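PDB 6IAH: hydrolase from Thermococcus thioreducens, which is a magnesium-binding phosphatase of the haloacid dehalogenase (HAD) superfamily with diverse substrate specificity, probably including phosphoglycolate. Local coordinates for residues 23-28 with 106-111. Sequence-based numbering, arbitrary orientation.
Sequences KLTAEY and NTFYLG
L24 of helix 17-32 meets the phenyl ring of F108 from helix 100-110 face on. Its CB sits 3.8 Å from the ring centroid and only 6° off the ring normal, a CH-pi contact almost exactly over the centre. With CG beside the backbone N (chi1 -60°), the leucine branch turns back over the same face, CD1 lying above the rim 3.9 Å from F108 CD1. The backbone adds to this: L24 O lies 3.4 Å from F108 CE2, while the same oxygen accepts the helical bond from Y28 N. One turn of helix 17-32 thus receives the aromatic ring, and the short segments run roughly antiparallel, at 150°, with axes 9.6 Å apart. Both helices belong to the helical cap inserted into the HAD chain after the first strand of its parallel-sheet core, with the side chain of L24 about 11 Å from that of E16, a ligand of a second magnesium not bound in this chain. T25 comes at the edge of the ring, near its plane, with OG1 3.6 Å from F108 CD2; that hydroxyl is hydrogen-bonded to the carbonyl of A21, one turn earlier, so it meets the ring by packing. Y28 also approaches the edge, through CB, 4.1 Å from F108 CE2, and its side chain runs on from there to touch V104 of helix 100-110 and L118. F119 and F121 pack edge-to-face with F108.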
ATOM      1  N   LYS A  23       1.338 -12.253  -7.362  1.00 23.53           N
ATOM      2  CA  LYS A  23       1.325 -13.220  -8.455  1.00 22.72           C
ATOM      3  C   LYS A  23       2.489 -14.213  -8.397  1.00 22.80           C
ATOM      4  O   LYS A  23       2.268 -15.394  -8.371  1.00 25.31           O
ATOM      5  CB  LYS A  23       1.360 -12.465  -9.769  1.00 25.51           C
ATOM      6  CG  LYS A  23       1.442 -13.350 -11.004  1.00 28.26           C
ATOM      7  CD  LYS A  23       1.983 -12.528 -12.178  1.00 32.73           C
ATOM      8  CE  LYS A  23       1.495 -13.058 -13.496  1.00 35.00           C
ATOM      9  NZ  LYS A  23       2.165 -14.264 -13.964  1.00 38.74           N
ATOM     10  N   LEU A  24       3.713 -13.747  -8.307  1.00 23.59           N
ATOM     11  CA  LEU A  24       4.840 -14.636  -8.240  1.00 25.39           C
ATOM     12  C   LEU A  24       4.862 -15.541  -7.004  1.00 24.56           C
ATOM     13  O   LEU A  24       5.250 -16.716  -7.065  1.00 21.72           O
ATOM     14  CB  LEU A  24       6.165 -13.857  -8.324  1.00 26.38           C
ATOM     15  CG  LEU A  24       6.387 -13.045  -9.591  1.00 28.31           C
ATOM     16  CD1 LEU A  24       7.738 -12.362  -9.442  1.00 29.72           C
ATOM     17  CD2 LEU A  24       6.323 -13.933 -10.849  1.00 29.31           C
ATOM     18  N   THR A  25       4.490 -15.001  -5.864  1.00 23.19           N
ATOM     19  CA  THR A  25       4.375 -15.851  -4.671  1.00 23.99           C
ATOM     20  C   THR A  25       3.354 -16.993  -4.833  1.00 22.59           C
ATOM     21  O   THR A  25       3.649 -18.128  -4.512  1.00 24.63           O
ATOM     22  CB  THR A  25       3.934 -14.986  -3.488  1.00 22.69           C
ATOM     23  OG1 THR A  25       4.924 -13.982  -3.336  1.00 23.43           O
ATOM     24  CG2 THR A  25       3.708 -15.806  -2.283  1.00 24.49           C
ATOM     25  N   ALA A  26       2.176 -16.686  -5.337  1.00 23.33           N
ATOM     26  CA  ALA A  26       1.156 -17.682  -5.528  1.00 23.10           C
ATOM     27  C   ALA A  26       1.682 -18.683  -6.535  1.00 23.62           C
ATOM     28  O   ALA A  26       1.525 -19.890  -6.332  1.00 21.26           O
ATOM     29  CB  ALA A  26      -0.154 -17.086  -5.991  1.00 23.67           C
ATOM     30  N   GLU A  27       2.321 -18.182  -7.583  1.00 24.93           N
ATOM     31  CA  GLU A  27       2.769 -19.088  -8.688  1.00 24.45           C
ATOM     32  C   GLU A  27       3.920 -19.950  -8.245  1.00 25.64           C
ATOM     33  O   GLU A  27       3.993 -21.086  -8.670  1.00 24.62           O
ATOM     34  CB  GLU A  27       3.087 -18.313  -9.927  1.00 23.48           C
ATOM     35  CG  GLU A  27       1.878 -17.806 -10.651  1.00 26.36           C
ATOM     36  CD  GLU A  27       2.228 -16.920 -11.864  1.00 26.34           C
ATOM     37  OE1 GLU A  27       3.413 -16.602 -12.085  1.00 28.47           O
ATOM     38  OE2 GLU A  27       1.271 -16.522 -12.561  1.00 27.94           O
ATOM     39  N   TYR A  28       4.729 -19.480  -7.273  1.00 24.46           N
ATOM     40  CA  TYR A  28       5.769 -20.290  -6.646  1.00 26.20           C
ATOM     41  C   TYR A  28       5.123 -21.512  -5.947  1.00 28.70           C
ATOM     42  O   TYR A  28       5.591 -22.637  -6.137  1.00 25.10           O
ATOM     43  CB  TYR A  28       6.551 -19.453  -5.621  1.00 29.54           C
ATOM     44  CG  TYR A  28       7.590 -20.203  -4.830  1.00 28.28           C
ATOM     45  CD1 TYR A  28       7.249 -20.835  -3.640  1.00 33.78           C
ATOM     46  CD2 TYR A  28       8.915 -20.314  -5.289  1.00 33.51           C
ATOM     47  CE1 TYR A  28       8.184 -21.559  -2.886  1.00 30.50           C
ATOM     48  CE2 TYR A  28       9.866 -21.037  -4.540  1.00 38.55           C
ATOM     49  CZ  TYR A  28       9.478 -21.633  -3.317  1.00 37.37           C
ATOM     50  OH  TYR A  28      10.344 -22.364  -2.544  1.00 38.93           O
ATOM     51  N   ASN A 106       8.264 -11.934   0.752  1.00 24.29           N
ATOM     52  CA  ASN A 106       9.263 -10.966   1.050  1.00 25.04           C
ATOM     53  C   ASN A 106      10.547 -11.154   0.185  1.00 24.86           C
ATOM     54  O   ASN A 106      11.208 -10.168  -0.196  1.00 22.64           O
ATOM     55  CB  ASN A 106       9.618 -10.975   2.554  1.00 28.52           C
ATOM     56  CG  ASN A 106       8.585 -10.269   3.421  1.00 31.69           C
ATOM     57  OD1 ASN A 106       7.805  -9.450   2.972  1.00 33.12           O
ATOM     58  ND2 ASN A 106       8.597 -10.592   4.698  1.00 34.96           N
ATOM     59  N   THR A 107      10.913 -12.386  -0.099  1.00 23.95           N
ATOM     60  CA  THR A 107      11.989 -12.684  -1.034  1.00 25.31           C
ATOM     61  C   THR A 107      11.736 -11.988  -2.404  1.00 24.15           C
ATOM     62  O   THR A 107      12.633 -11.330  -2.925  1.00 22.92           O
ATOM     63  CB  THR A 107      12.172 -14.217  -1.174  1.00 26.06           C
ATOM     64  OG1 THR A 107      12.514 -14.761   0.120  1.00 26.19           O
ATOM     65  CG2 THR A 107      13.277 -14.554  -2.171  1.00 28.97           C
ATOM     66  N   PHE A 108      10.512 -12.087  -2.918  1.00 26.54           N
ATOM     67  CA  PHE A 108      10.153 -11.514  -4.230  1.00 26.37           C
ATOM     68  C   PHE A 108      10.056  -9.960  -4.150  1.00 29.01           C
ATOM     69  O   PHE A 108      10.534  -9.269  -5.046  1.00 25.39           O
ATOM     70  CB  PHE A 108       8.830 -12.069  -4.757  1.00 24.40           C
ATOM     71  CG  PHE A 108       8.927 -13.427  -5.359  1.00 24.34           C
ATOM     72  CD1 PHE A 108       9.843 -13.695  -6.379  1.00 24.72           C
ATOM     73  CD2 PHE A 108       8.068 -14.458  -4.957  1.00 23.30           C
ATOM     74  CE1 PHE A 108       9.910 -14.976  -6.943  1.00 24.74           C
ATOM     75  CE2 PHE A 108       8.145 -15.721  -5.510  1.00 22.79           C
ATOM     76  CZ  PHE A 108       9.038 -15.975  -6.516  1.00 23.94           C
ATOM     77  N   TYR A 109       9.488  -9.427  -3.061  1.00 25.83           N
ATOM     78  CA  TYR A 109       9.220  -7.987  -2.987  1.00 25.25           C
ATOM     79  C   TYR A 109      10.503  -7.239  -2.570  1.00 24.52           C
ATOM     80  O   TYR A 109      10.864  -6.248  -3.215  1.00 22.55           O
ATOM     81  CB  TYR A 109       8.027  -7.647  -2.042  1.00 24.72           C
ATOM     82  CG  TYR A 109       7.787  -6.147  -1.985  1.00 24.81           C
ATOM     83  CD1 TYR A 109       7.215  -5.473  -3.057  1.00 26.46           C
ATOM     84  CD2 TYR A 109       8.218  -5.398  -0.877  1.00 25.91           C
ATOM     85  CE1 TYR A 109       7.031  -4.091  -3.048  1.00 26.40           C
ATOM     86  CE2 TYR A 109       8.037  -4.027  -0.842  1.00 27.11           C
ATOM     87  CZ  TYR A 109       7.452  -3.378  -1.899  1.00 28.04           C
ATOM     88  OH  TYR A 109       7.339  -2.018  -1.826  1.00 28.89           O
ATOM     89  N   LEU A 110      11.159  -7.710  -1.486  1.00 22.43           N
ATOM     90  CA  LEU A 110      12.331  -7.099  -0.951  1.00 23.37           C
ATOM     91  C   LEU A 110      13.667  -7.568  -1.572  1.00 25.58           C
ATOM     92  O   LEU A 110      14.610  -6.794  -1.579  1.00 22.73           O
ATOM     93  CB  LEU A 110      12.400  -7.272   0.570  1.00 22.31           C
ATOM     94  CG  LEU A 110      11.270  -6.639   1.377  1.00 25.34           C
ATOM     95  CD1 LEU A 110      11.531  -6.953   2.838  1.00 27.36           C
ATOM     96  CD2 LEU A 110      11.233  -5.126   1.195  1.00 25.24           C
ATOM     97  N   GLY A 111      13.753  -8.811  -2.046  1.00 24.70           N
ATOM     98  CA  GLY A 111      14.977  -9.316  -2.646  1.00 28.25           C
ATOM     99  C   GLY A 111      16.112  -9.261  -1.671  1.00 27.44           C
ATOM    100  O   GLY A 111      15.939  -9.630  -0.502  1.00 26.97           O
TER